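PDB 5V9X: ATP-dependent DNA helicase from Mycobacterium smegmatis, which couples ATP hydrolysis to 3'-to-5' movement along a single DNA strand and thereby unwinds RNA:DNA duplexes. Local coordinates for residues L101-L106 with E168-M173; R186-D191 with L207-L212; V262-M267 with W276-E281. All coordinates share one frame; numbering follows the deposited sequence.

Contact 1. Residues L101-L106 with E168-M173. With nucleotides of chain B.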
loop_
_atom_site.group_PDB
_atom_site.type_symbol
_atom_site.label_atom_id
_atom_site.label_comp_id
_atom_site.label_asym_id
_atom_site.label_seq_id
_atom_site.Cartn_x
_atom_site.Cartn_y
_atom_site.Cartn_z
ATOM N N LEU A 101 -10.406 10.099 -19.089
ATOM C CA LEU A 101 -10.582 9.066 -18.073
ATOM C C LEU A 101 -9.558 9.293 -16.968
ATOM O O LEU A 101 -8.354 9.114 -17.181
ATOM C CB LEU A 101 -10.438 7.668 -18.673
ATOM C CG LEU A 101 -10.618 6.507 -17.689
ATOM C CD1 LEU A 101 -12.038 6.467 -17.145
ATOM C CD2 LEU A 101 -10.252 5.183 -18.335
ATOM N N TYR A 102 -10.036 9.686 -15.792
ATOM C CA TYR A 102 -9.200 9.843 -14.611
ATOM C C TYR A 102 -9.417 8.647 -13.693
ATOM O O TYR A 102 -10.560 8.305 -13.375
ATOM C CB TYR A 102 -9.531 11.150 -13.885
ATOM C CG TYR A 102 -8.893 11.294 -12.519
ATOM C CD1 TYR A 102 -9.479 10.726 -11.395
ATOM C CD2 TYR A 102 -7.719 12.016 -12.349
ATOM C CE1 TYR A 102 -8.908 10.855 -10.149
ATOM C CE2 TYR A 102 -7.142 12.154 -11.102
ATOM C CZ TYR A 102 -7.741 11.567 -10.003
ATOM O OH TYR A 102 -7.182 11.693 -8.750
ATOM N N VAL A 103 -8.322 8.021 -13.262
ATOM C CA VAL A 103 -8.371 6.850 -12.393
ATOM C C VAL A 103 -7.686 7.190 -11.078
ATOM O O VAL A 103 -6.531 7.635 -11.070
ATOM C CB VAL A 103 -7.709 5.624 -13.049
ATOM C CG1 VAL A 103 -7.762 4.430 -12.110
ATOM C CG2 VAL A 103 -8.385 5.296 -14.371
ATOM N N SER A 104 -8.394 6.970 -9.969
ATOM C CA SER A 104 -7.872 7.176 -8.629
ATOM C C SER A 104 -7.935 5.882 -7.828
ATOM O O SER A 104 -8.946 5.174 -7.875
ATOM C CB SER A 104 -8.658 8.263 -7.884
ATOM O OG SER A 104 -8.270 8.321 -6.520
ATOM N N PRO A 105 -6.879 5.548 -7.081
ATOM C CA PRO A 105 -6.939 4.348 -6.232
ATOM C C PRO A 105 -7.842 4.506 -5.021
ATOM O O PRO A 105 -8.237 3.493 -4.430
ATOM C CB PRO A 105 -5.478 4.136 -5.815
ATOM C CG PRO A 105 -4.863 5.497 -5.903
ATOM C CD PRO A 105 -5.564 6.209 -7.030
ATOM N N LEU A 106 -8.186 5.733 -4.636
ATOM C CA LEU A 106 -9.033 5.998 -3.480
ATOM C C LEU A 106 -10.324 6.677 -3.918
ATOM O O LEU A 106 -10.310 7.557 -4.788
ATOM C CB LEU A 106 -8.305 6.876 -2.457
ATOM C CG LEU A 106 -7.108 6.246 -1.743
ATOM C CD1 LEU A 106 -6.372 7.286 -0.924
ATOM C CD2 LEU A 106 -7.566 5.099 -0.860
ATOM N N GLU A 168 -10.762 -0.839 -10.057
ATOM C CA GLU A 168 -11.756 -1.903 -9.959
ATOM C C GLU A 168 -12.989 -1.582 -10.795
ATOM O O GLU A 168 -13.501 -2.441 -11.522
ATOM C CB GLU A 168 -12.142 -2.127 -8.494
ATOM C CG GLU A 168 -11.072 -2.799 -7.637
ATOM C CD GLU A 168 -9.901 -1.886 -7.307
ATOM O OE1 GLU A 168 -10.001 -0.663 -7.551
ATOM O OE2 GLU A 168 -8.876 -2.395 -6.803
ATOM N N SER A 169 -13.482 -0.346 -10.707
ATOM C CA SER A 169 -14.692 0.009 -11.441
ATOM C C SER A 169 -14.425 0.137 -12.935
ATOM O O SER A 169 -15.295 -0.192 -13.751
ATOM C CB SER A 169 -15.288 1.300 -10.887
ATOM O OG SER A 169 -16.043 1.043 -9.717
ATOM N N LEU A 170 -13.238 0.614 -13.316
ATOM C CA LEU A 170 -12.862 0.590 -14.727
ATOM C C LEU A 170 -12.908 -0.830 -15.271
ATOM O O LEU A 170 -13.338 -1.058 -16.408
ATOM C CB LEU A 170 -11.469 1.188 -14.922
ATOM C CG LEU A 170 -10.970 1.179 -16.371
ATOM C CD1 LEU A 170 -11.888 2.018 -17.251
ATOM C CD2 LEU A 170 -9.531 1.666 -16.469
ATOM N N PHE A 171 -12.478 -1.797 -14.461
ATOM C CA PHE A 171 -12.574 -3.201 -14.842
ATOM C C PHE A 171 -14.023 -3.607 -15.083
ATOM O O PHE A 171 -14.323 -4.335 -16.038
ATOM C CB PHE A 171 -11.936 -4.058 -13.749
ATOM C CG PHE A 171 -11.929 -5.531 -14.039
ATOM C CD1 PHE A 171 -11.013 -6.073 -14.928
ATOM C CD2 PHE A 171 -12.807 -6.381 -13.385
ATOM C CE1 PHE A 171 -10.992 -7.430 -15.175
ATOM C CE2 PHE A 171 -12.789 -7.738 -13.630
ATOM C CZ PHE A 171 -11.880 -8.262 -14.524
ATOM N N LEU A 172 -14.940 -3.129 -14.235
ATOM C CA LEU A 172 -16.346 -3.499 -14.373
ATOM C C LEU A 172 -16.947 -2.931 -15.653
ATOM O O LEU A 172 -17.680 -3.629 -16.363
ATOM C CB LEU A 172 -17.134 -3.023 -13.153
ATOM C CG LEU A 172 -16.648 -3.566 -11.807
ATOM C CD1 LEU A 172 -17.467 -2.997 -10.655
ATOM C CD2 LEU A 172 -16.691 -5.082 -11.800
ATOM N N MET A 173 -16.649 -1.669 -15.964
ATOM C CA MET A 173 -17.197 -1.065 -17.173
ATOM C C MET A 173 -16.656 -1.747 -18.423
ATOM O O MET A 173 -17.383 -1.921 -19.407
ATOM C CB MET A 173 -16.889 0.429 -17.197
ATOM C CG MET A 173 -17.443 1.186 -16.006
ATOM S SD MET A 173 -17.181 2.956 -16.157
ATOM C CE MET A 173 -18.129 3.298 -17.643
ATOM P P DG B 9 -11.090 2.974 -0.896
ATOM O OP1 DG B 9 -11.175 4.360 -1.408
ATOM O OP2 DG B 9 -11.754 2.607 0.377
ATOM O "O5'" DG B 9 -11.610 1.981 -2.025
ATOM C "C5'" DG B 9 -10.921 1.904 -3.265
ATOM C "C4'" DG B 9 -11.453 0.762 -4.107
ATOM O "O4'" DG B 9 -11.032 -0.499 -3.531
ATOM C "C3'" DG B 9 -12.972 0.701 -4.219
ATOM O "O3'" DG B 9 -13.343 0.359 -5.543
ATOM C "C2'" DG B 9 -13.360 -0.390 -3.222
ATOM C "C1'" DG B 9 -12.152 -1.316 -3.270
ATOM N N9 DG B 9 -11.912 -2.019 -2.014
ATOM C C8 DG B 9 -11.665 -1.453 -0.787
ATOM N N7 DG B 9 -11.482 -2.328 0.161
ATOM C C5 DG B 9 -11.612 -3.553 -0.476
ATOM C C6 DG B 9 -11.513 -4.862 0.047
ATOM O O6 DG B 9 -11.285 -5.207 1.214
ATOM N N1 DG B 9 -11.711 -5.827 -0.937
ATOM C C2 DG B 9 -11.969 -5.558 -2.262
ATOM N N2 DG B 9 -12.131 -6.623 -3.064
ATOM N N3 DG B 9 -12.064 -4.332 -2.765
ATOM C C4 DG B 9 -11.876 -3.382 -1.816
ATOM P P DC B 10 -14.828 0.667 -6.072
ATOM O OP1 DC B 10 -14.731 0.919 -7.528
ATOM O OP2 DC B 10 -15.454 1.670 -5.183
ATOM O "O5'" DC B 10 -15.609 -0.703 -5.837
ATOM C "C5'" DC B 10 -15.375 -1.803 -6.686
ATOM C "C4'" DC B 10 -16.178 -2.999 -6.222
ATOM O "O4'" DC B 10 -15.549 -3.583 -5.058
ATOM C "C3'" DC B 10 -17.620 -2.680 -5.813
ATOM O "O3'" DC B 10 -18.514 -3.476 -6.550
ATOM C "C2'" DC B 10 -17.671 -3.022 -4.320
ATOM C "C1'" DC B 10 -16.557 -4.043 -4.199
ATOM N N1 DC B 10 -16.002 -4.158 -2.825
ATOM C C2 DC B 10 -15.712 -5.423 -2.306
ATOM O O2 DC B 10 -15.915 -6.420 -3.011
ATOM N N3 DC B 10 -15.211 -5.519 -1.049
ATOM C C4 DC B 10 -15.006 -4.414 -0.327
ATOM N N4 DC B 10 -14.513 -4.555 0.908
ATOM C C5 DC B 10 -15.301 -3.115 -0.840
ATOM C C6 DC B 10 -15.792 -3.035 -2.080
ATOM P P DT B 8 -9.851 1.224 4.403
ATOM O OP1 DT B 8 -10.519 2.476 4.815
ATOM O OP2 DT B 8 -10.521 -0.072 4.644
ATOM O "O5'" DT B 8 -9.493 1.314 2.848
ATOM C "C5'" DT B 8 -8.588 2.310 2.383
ATOM C "C4'" DT B 8 -8.057 1.957 1.005
ATOM O "O4'" DT B 8 -7.141 0.853 1.100
ATOM C "C3'" DT B 8 -9.115 1.504 0.011
ATOM O "O3'" DT B 8 -9.530 2.611 -0.768
ATOM C "C2'" DT B 8 -8.396 0.443 -0.851
ATOM C "C1'" DT B 8 -7.035 0.265 -0.169
ATOM N N1 DT B 8 -6.628 -1.159 0.004
ATOM C C2 DT B 8 -5.538 -1.634 -0.686
ATOM O O2 DT B 8 -4.875 -0.946 -1.440
ATOM N N3 DT B 8 -5.246 -2.952 -0.459
ATOM C C4 DT B 8 -5.925 -3.827 0.373
ATOM O O4 DT B 8 -5.584 -4.998 0.511
ATOM C C5 DT B 8 -7.060 -3.264 1.066
ATOM C C7 DT B 8 -7.872 -4.114 1.995
ATOM C C6 DT B 8 -7.353 -1.974 0.850
#

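Contact 2. Residues R186-D191 with L207-L212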
loop_
_atom_site.group_PDB
_atom_site.type_symbol
_atom_site.label_atom_id
_atom_site.label_comp_id
_atom_site.label_asym_id
_atom_site.label_seq_id
_atom_site.Cartn_x
_atom_site.Cartn_y
_atom_site.Cartn_z
ATOM N N ARG A 186 -9.563 9.758 -25.253
ATOM C CA ARG A 186 -8.295 10.233 -25.792
ATOM C C ARG A 186 -7.206 10.395 -24.743
ATOM O O ARG A 186 -6.028 10.248 -25.072
ATOM C CB ARG A 186 -8.492 11.573 -26.513
ATOM C CG ARG A 186 -9.385 11.493 -27.743
ATOM C CD ARG A 186 -9.485 12.833 -28.457
ATOM N NE ARG A 186 -10.325 12.751 -29.650
ATOM C CZ ARG A 186 -10.618 13.784 -30.436
ATOM N NH1 ARG A 186 -10.143 14.991 -30.158
ATOM N NH2 ARG A 186 -11.390 13.609 -31.500
ATOM N N THR A 187 -7.567 10.693 -23.497
ATOM C CA THR A 187 -6.608 10.893 -22.422
ATOM C C THR A 187 -6.945 9.967 -21.263
ATOM O O THR A 187 -8.120 9.724 -20.969
ATOM C CB THR A 187 -6.607 12.357 -21.942
ATOM O OG1 THR A 187 -6.333 13.229 -23.046
ATOM C CG2 THR A 187 -5.560 12.581 -20.857
ATOM N N VAL A 188 -5.907 9.444 -20.613
ATOM C CA VAL A 188 -6.051 8.627 -19.414
ATOM C C VAL A 188 -5.097 9.168 -18.359
ATOM O O VAL A 188 -3.875 9.136 -18.546
ATOM C CB VAL A 188 -5.769 7.139 -19.684
ATOM C CG1 VAL A 188 -5.696 6.373 -18.373
ATOM C CG2 VAL A 188 -6.847 6.553 -20.581
ATOM N N ILE A 189 -5.652 9.661 -17.256
ATOM C CA ILE A 189 -4.873 10.159 -16.130
ATOM C C ILE A 189 -4.873 9.092 -15.045
ATOM O O ILE A 189 -5.941 8.627 -14.624
ATOM C CB ILE A 189 -5.441 11.486 -15.598
ATOM C CG1 ILE A 189 -5.583 12.505 -16.730
ATOM C CG2 ILE A 189 -4.558 12.038 -14.487
ATOM C CD1 ILE A 189 -6.189 13.822 -16.292
ATOM N N VAL A 190 -3.687 8.694 -14.602
ATOM C CA VAL A 190 -3.524 7.735 -13.519
ATOM C C VAL A 190 -2.885 8.491 -12.363
ATOM O O VAL A 190 -1.660 8.649 -12.306
ATOM C CB VAL A 190 -2.688 6.521 -13.935
ATOM C CG1 VAL A 190 -2.483 5.586 -12.751
ATOM C CG2 VAL A 190 -3.362 5.784 -15.081
ATOM N N ASP A 191 -3.720 8.969 -11.445
ATOM C CA ASP A 191 -3.250 9.728 -10.296
ATOM C C ASP A 191 -2.716 8.787 -9.224
ATOM O O ASP A 191 -3.210 7.670 -9.050
ATOM C CB ASP A 191 -4.381 10.580 -9.729
ATOM C CG ASP A 191 -3.884 11.817 -9.017
ATOM O OD1 ASP A 191 -2.704 11.840 -8.608
ATOM O OD2 ASP A 191 -4.678 12.769 -8.866
ATOM N N LEU A 207 -3.630 -4.198 -17.156
ATOM C CA LEU A 207 -4.354 -4.945 -18.179
ATOM C C LEU A 207 -5.652 -4.249 -18.573
ATOM O O LEU A 207 -6.028 -4.262 -19.750
ATOM C CB LEU A 207 -4.631 -6.368 -17.696
ATOM C CG LEU A 207 -3.418 -7.296 -17.646
ATOM C CD1 LEU A 207 -3.820 -8.681 -17.172
ATOM C CD2 LEU A 207 -2.746 -7.369 -19.009
ATOM N N SER A 208 -6.354 -3.651 -17.605
ATOM C CA SER A 208 -7.551 -2.880 -17.929
ATOM C C SER A 208 -7.245 -1.804 -18.963
ATOM O O SER A 208 -8.003 -1.618 -19.923
ATOM C CB SER A 208 -8.134 -2.251 -16.662
ATOM O OG SER A 208 -8.704 -3.228 -15.810
ATOM N N LEU A 209 -6.124 -1.097 -18.790
ATOM C CA LEU A 209 -5.765 -0.035 -19.721
ATOM C C LEU A 209 -5.437 -0.579 -21.108
ATOM O O LEU A 209 -5.728 0.083 -22.113
ATOM C CB LEU A 209 -4.588 0.769 -19.170
ATOM C CG LEU A 209 -4.857 1.546 -17.878
ATOM C CD1 LEU A 209 -3.610 2.295 -17.421
ATOM C CD2 LEU A 209 -6.033 2.503 -18.050
ATOM N N GLU A 210 -4.836 -1.769 -21.193
ATOM C CA GLU A 210 -4.576 -2.356 -22.504
ATOM C C GLU A 210 -5.868 -2.824 -23.162
ATOM O O GLU A 210 -6.028 -2.707 -24.382
ATOM C CB GLU A 210 -3.584 -3.513 -22.385
ATOM C CG GLU A 210 -2.148 -3.085 -22.116
ATOM C CD GLU A 210 -1.575 -2.200 -23.214
ATOM O OE1 GLU A 210 -0.742 -1.322 -22.896
ATOM O OE2 GLU A 210 -1.951 -2.381 -24.394
ATOM N N ARG A 211 -6.802 -3.357 -22.369
ATOM C CA ARG A 211 -8.123 -3.681 -22.898
ATOM C C ARG A 211 -8.840 -2.428 -23.383
ATOM O O ARG A 211 -9.591 -2.471 -24.365
ATOM C CB ARG A 211 -8.951 -4.404 -21.839
ATOM C CG ARG A 211 -8.436 -5.789 -21.490
ATOM C CD ARG A 211 -9.161 -6.362 -20.285
ATOM N NE ARG A 211 -10.611 -6.362 -20.456
ATOM C CZ ARG A 211 -11.473 -6.702 -19.504
ATOM N NH1 ARG A 211 -11.031 -7.070 -18.310
ATOM N NH2 ARG A 211 -12.777 -6.673 -19.741
ATOM N N LEU A 212 -8.625 -1.298 -22.703
ATOM C CA LEU A 212 -9.156 -0.027 -23.184
ATOM C C LEU A 212 -8.572 0.328 -24.546
ATOM O O LEU A 212 -9.311 0.597 -25.500
ATOM C CB LEU A 212 -8.860 1.080 -22.170
ATOM C CG LEU A 212 -9.245 2.506 -22.580
ATOM C CD1 LEU A 212 -10.757 2.673 -22.631
ATOM C CD2 LEU A 212 -8.621 3.526 -21.645
#

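Contact 3. Residues V262-M267 with W276-E281. With nucleotides of chain B.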
loop_
_atom_site.group_PDB
_atom_site.type_symbol
_atom_site.label_atom_id
_atom_site.label_comp_id
_atom_site.label_asym_id
_atom_site.label_seq_id
_atom_site.Cartn_x
_atom_site.Cartn_y
_atom_site.Cartn_z
ATOM N N VAL A 262 6.413 12.508 22.457
ATOM C CA VAL A 262 6.175 11.443 23.428
ATOM C C VAL A 262 5.677 12.083 24.720
ATOM O O VAL A 262 6.453 12.747 25.424
ATOM C CB VAL A 262 7.443 10.607 23.670
ATOM C CG1 VAL A 262 7.245 9.678 24.856
ATOM C CG2 VAL A 262 7.796 9.813 22.424
ATOM N N PRO A 263 4.398 11.917 25.071
ATOM C CA PRO A 263 3.841 12.683 26.198
ATOM C C PRO A 263 4.311 12.222 27.570
ATOM O O PRO A 263 4.171 12.988 28.532
ATOM C CB PRO A 263 2.323 12.487 26.043
ATOM C CG PRO A 263 2.126 11.958 24.646
ATOM C CD PRO A 263 3.360 11.174 24.341
ATOM N N VAL A 264 4.855 11.016 27.702
ATOM C CA VAL A 264 5.201 10.476 29.016
ATOM C C VAL A 264 6.709 10.555 29.235
ATOM O O VAL A 264 7.480 10.493 28.268
ATOM C CB VAL A 264 4.692 9.033 29.175
ATOM C CG1 VAL A 264 3.179 8.988 29.058
ATOM C CG2 VAL A 264 5.323 8.130 28.140
ATOM N N PRO A 265 7.174 10.696 30.485
ATOM C CA PRO A 265 8.620 10.813 30.730
ATOM C C PRO A 265 9.362 9.490 30.621
ATOM O O PRO A 265 10.559 9.468 30.319
ATOM C CB PRO A 265 8.685 11.371 32.157
ATOM C CG PRO A 265 7.436 10.878 32.799
ATOM C CD PRO A 265 6.389 10.889 31.718
ATOM N N ASP A 266 8.667 8.383 30.872
ATOM C CA ASP A 266 9.289 7.062 30.835
ATOM C C ASP A 266 8.255 6.074 30.319
ATOM O O ASP A 266 7.313 5.730 31.040
ATOM C CB ASP A 266 9.803 6.659 32.216
ATOM C CG ASP A 266 10.629 5.384 32.189
ATOM O OD1 ASP A 266 10.752 4.762 31.114
ATOM O OD2 ASP A 266 11.161 5.005 33.254
ATOM N N MET A 267 8.428 5.623 29.077
ATOM C CA MET A 267 7.507 4.649 28.505
ATOM C C MET A 267 7.683 3.262 29.111
ATOM O O MET A 267 6.784 2.425 28.978
ATOM C CB MET A 267 7.686 4.586 26.986
ATOM C CG MET A 267 7.307 5.876 26.279
ATOM S SD MET A 267 7.409 5.789 24.482
ATOM C CE MET A 267 9.176 5.864 24.239
ATOM N N TRP A 276 -2.017 5.462 26.073
ATOM C CA TRP A 276 -3.071 6.100 25.284
ATOM C C TRP A 276 -3.642 7.357 25.930
ATOM O O TRP A 276 -3.814 8.360 25.215
ATOM C CB TRP A 276 -4.175 5.080 24.990
ATOM C CG TRP A 276 -3.792 4.062 23.968
ATOM C CD1 TRP A 276 -3.668 2.718 24.157
ATOM C CD2 TRP A 276 -3.479 4.306 22.593
ATOM N NE1 TRP A 276 -3.302 2.108 22.982
ATOM C CE2 TRP A 276 -3.179 3.062 22.007
ATOM C CE3 TRP A 276 -3.426 5.457 21.799
ATOM C CZ2 TRP A 276 -2.830 2.935 20.665
ATOM C CZ3 TRP A 276 -3.079 5.328 20.468
ATOM C CH2 TRP A 276 -2.786 4.076 19.913
ATOM N N PRO A 277 -3.970 7.389 27.232
ATOM C CA PRO A 277 -4.539 8.627 27.800
ATOM C C PRO A 277 -3.692 9.875 27.582
ATOM O O PRO A 277 -4.241 10.931 27.239
ATOM C CB PRO A 277 -4.674 8.281 29.288
ATOM C CG PRO A 277 -4.897 6.823 29.299
ATOM C CD PRO A 277 -4.021 6.282 28.208
ATOM N N ASP A 278 -2.372 9.788 27.767
ATOM C CA ASP A 278 -1.530 10.964 27.564
ATOM C C ASP A 278 -1.391 11.307 26.088
ATOM O O ASP A 278 -1.273 12.486 25.736
ATOM C CB ASP A 278 -0.153 10.742 28.185
ATOM C CG ASP A 278 -0.235 10.258 29.615
ATOM O OD1 ASP A 278 -0.660 9.102 29.822
ATOM O OD2 ASP A 278 0.123 11.030 30.533
ATOM N N VAL A 279 -1.392 10.296 25.216
ATOM C CA VAL A 279 -1.366 10.549 23.778
ATOM C C VAL A 279 -2.643 11.257 23.346
ATOM O O VAL A 279 -2.603 12.302 22.687
ATOM C CB VAL A 279 -1.165 9.231 23.005
ATOM C CG1 VAL A 279 -1.357 9.450 21.514
ATOM C CG2 VAL A 279 0.212 8.650 23.295
ATOM N N GLU A 280 -3.796 10.694 23.718
ATOM C CA GLU A 280 -5.078 11.297 23.369
ATOM C C GLU A 280 -5.185 12.726 23.884
ATOM O O GLU A 280 -5.824 13.573 23.247
ATOM C CB GLU A 280 -6.218 10.444 23.928
ATOM C CG GLU A 280 -6.274 9.019 23.389
ATOM C CD GLU A 280 -6.987 8.065 24.334
ATOM O OE1 GLU A 280 -7.316 8.479 25.467
ATOM O OE2 GLU A 280 -7.213 6.899 23.948
ATOM N N GLU A 281 -4.564 13.014 25.028
ATOM C CA GLU A 281 -4.588 14.367 25.574
ATOM C C GLU A 281 -3.877 15.347 24.649
ATOM O O GLU A 281 -4.429 16.397 24.297
ATOM C CB GLU A 281 -3.942 14.377 26.957
ATOM C CG GLU A 281 -4.863 14.812 28.074
ATOM C CD GLU A 281 -4.118 15.022 29.374
ATOM O OE1 GLU A 281 -3.584 14.033 29.919
ATOM O OE2 GLU A 281 -4.047 16.180 29.836
ATOM P P DC B 4 -3.223 -1.158 20.658
ATOM O OP1 DC B 4 -3.520 -0.799 19.253
ATOM O OP2 DC B 4 -3.642 -0.253 21.751
ATOM O "O5'" DC B 4 -3.827 -2.617 20.939
ATOM C "C5'" DC B 4 -3.628 -3.671 19.997
ATOM C "C4'" DC B 4 -3.531 -5.016 20.701
ATOM O "O4'" DC B 4 -2.651 -4.892 21.831
ATOM C "C3'" DC B 4 -4.847 -5.545 21.267
ATOM O "O3'" DC B 4 -5.403 -6.519 20.385
ATOM C "C2'" DC B 4 -4.465 -6.171 22.624
ATOM C "C1'" DC B 4 -2.964 -5.897 22.758
ATOM N N1 DC B 4 -2.564 -5.422 24.117
ATOM C C2 DC B 4 -2.151 -6.346 25.085
ATOM O O2 DC B 4 -2.124 -7.550 24.798
ATOM N N3 DC B 4 -1.791 -5.894 26.313
ATOM C C4 DC B 4 -1.832 -4.587 26.583
ATOM N N4 DC B 4 -1.469 -4.190 27.806
ATOM C C5 DC B 4 -2.249 -3.631 25.609
ATOM C C6 DC B 4 -2.602 -4.088 24.403
ATOM P P DC B 3 -0.077 0.106 26.151
ATOM O OP1 DC B 3 -0.044 1.573 26.334
ATOM O OP2 DC B 3 -1.287 -0.657 26.530
ATOM O "O5'" DC B 3 0.265 -0.198 24.616
ATOM C "C5'" DC B 3 -0.312 0.618 23.595
ATOM C "C4'" DC B 3 -0.214 -0.036 22.223
ATOM O "O4'" DC B 3 1.172 -0.343 21.914
ATOM C "C3'" DC B 3 -0.991 -1.344 22.053
ATOM O "O3'" DC B 3 -1.633 -1.363 20.778
ATOM C "C2'" DC B 3 0.108 -2.403 22.132
ATOM C "C1'" DC B 3 1.262 -1.674 21.464
ATOM N N1 DC B 3 2.606 -2.207 21.829
ATOM C C2 DC B 3 3.332 -2.959 20.896
ATOM O O2 DC B 3 2.843 -3.173 19.780
ATOM N N3 DC B 3 4.554 -3.431 21.244
ATOM C C4 DC B 3 5.048 -3.178 22.457
ATOM N N4 DC B 3 6.256 -3.666 22.755
ATOM C C5 DC B 3 4.322 -2.415 23.419
ATOM C C6 DC B 3 3.120 -1.952 23.065
#

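Contact 1. Residues L101-L106 with E168-M173
Strand 100-103 and helix 167-174 face each other without sharing a backbone hydrogen bond; they come nearest where the CA atoms of Val-103 and Leu-170 lie 8.1 Å apart. That gap is bridged by Leu-170. Both its methyls reach Leu-101 CD2, CD1 the nearer at 3.7 Å, the two leucines slanting across one another, and Leu-170 CD2 also faces Val-103 CG2 at 4.3 Å. In both leucines CG stands anti to the backbone N (chi1 near 180°), which carries the branched ends into the space between strand and helix. The helix packs here on the parallel sheet of a RecA-like helicase domain, and the S-P-L run from Ser-104 and the E-S-L run from Glu-168 are consistent with superfamily 2 motifs Ia and Ib, which contact the DNA backbone. Leu-209 of helix 200-213 also touches Leu-170, widening the apolar layer. Both segments also border the tracking strand: Ser-169 OG gives a 2.6 Å hydrogen bond to OP1 of DC10 of chain B, while Glu-168, salt-bridged to Arg-201, lays its CB against that nucleotide. Just past strand 100-103, Ser-104 OG donates to Leu-106 O at 2.8 Å, and Pro-105 and Leu-106 lie beside DG9 and DT8 of chain B.

Contact 2. Residues R186-D191 with L207-L212
Val-188 sets CG1 anti to its own nitrogen (chi1 170°) and CG2 anti to its carbonyl carbon, a fork whose two prongs meet different leucines of the facing helix. Those leucines differ in their first torsion, Leu-209 turning CG away from its carbonyl carbon and Leu-212 turning it away from its nitrogen, and the outcome is two different encounters on one valine. Leu-212 CD2 reaches Val-188 CG2 end on, tip to tip, at 3.7 Å; Leu-209 CD2 passes at a slant beside Val-188 CG1, 3.9 Å away. The other methyl of Leu-209, CD1, extends to Val-190 CG2 at 4.2 Å, so that this leucine spans two strand residues that point to the same side of the sheet. Strand 187-191 lies in the parallel sheet of the first RecA-like domain and helix 200-213 packs on it; the short segments run almost exactly antiparallel, their axes 11.6 Å apart, as expected of the helix of the beta-alpha-beta crossover from strand 187-191 to its parallel neighbour 221-226. No hydrogen bond joins the two segments; the interface consists of methyl groups, all buried. Polar groups of the helix turn elsewhere: Glu-210 forms a salt bridge with Arg-222, and Arg-211 donates to Thr-175 while also packing on Phe-171. Asp-191, which opens the D-E-V-H sequence of motif II, accepts a hydrogen bond from Tyr-102.

Contact 3. Residues V262-M267 with W276-E281
Val-264 CG1 lies over one face of the Asp-278 carboxylate, 3.7 Å from CG and nearly equally far from both oxygens, and the two side chains cross at about a right angle. Val-264 holds CG1 anti to its carbonyl carbon (chi1 -61°), which turns this methyl to the helix. The indole of Trp-276 is used differently, for DNA. At its edge and close to its plane, NE1 donates to OP2 of DC4 of chain B at 2.7 Å, with a bent N-H...O angle of 140°, while C5' of DC3 of chain B approaches the ring obliquely. Arg-305 adds a cation-pi contact with this ring. The ring of Pro-263 lies against the first turn of helix 276-288, its CB 3.7 Å from Asp-278 CB and its CG 3.6 Å from the carbonyl O of Asp-278. The same CG passes at a slant to Val-279 CG2, 4.1 Å away, so the proline covers two successive helix residues. The whole forms the link from strand 256-262 to helix 276-288, joining the first strand of the second parallel sheet to the helix that follows it, and Asn-664 holds the loop through the backbone of Val-264 and Met-267. Chemically, the segments meet through van der Waals contacts of a proline ring and a methyl with a carboxylate, a main-chain carbonyl and a valine, whereas the same helix turn spends a neutral N-H on the DNA; a bond to a phosphate oxygen does not itself read the base, which is consistent with sequence-independent tracking.

In the fold
Along the chain the three contacts follow in series. Contacts 1 and 2 are about 9 Å apart between centres and share one sheet, in which strands 100-103 and 187-191 are neighbours; helix 167-174 leads on to strand 187-191, and Leu-101 O with Ile-189 N makes a probable backbone hydrogen bond between strands 100-103 and 187-191. Contact 3 belongs to the second parallel sheet, its centre about 42 Å from that of contact 1 and about 47 Å from that of contact 2, on the opposite side of the chain's centre. Contacts 1 and 3 thus place phosphate-binding groups on helices of separate RecA-like domains along one DNA strand, as in helicases whose paired domains both grip the tracking strand.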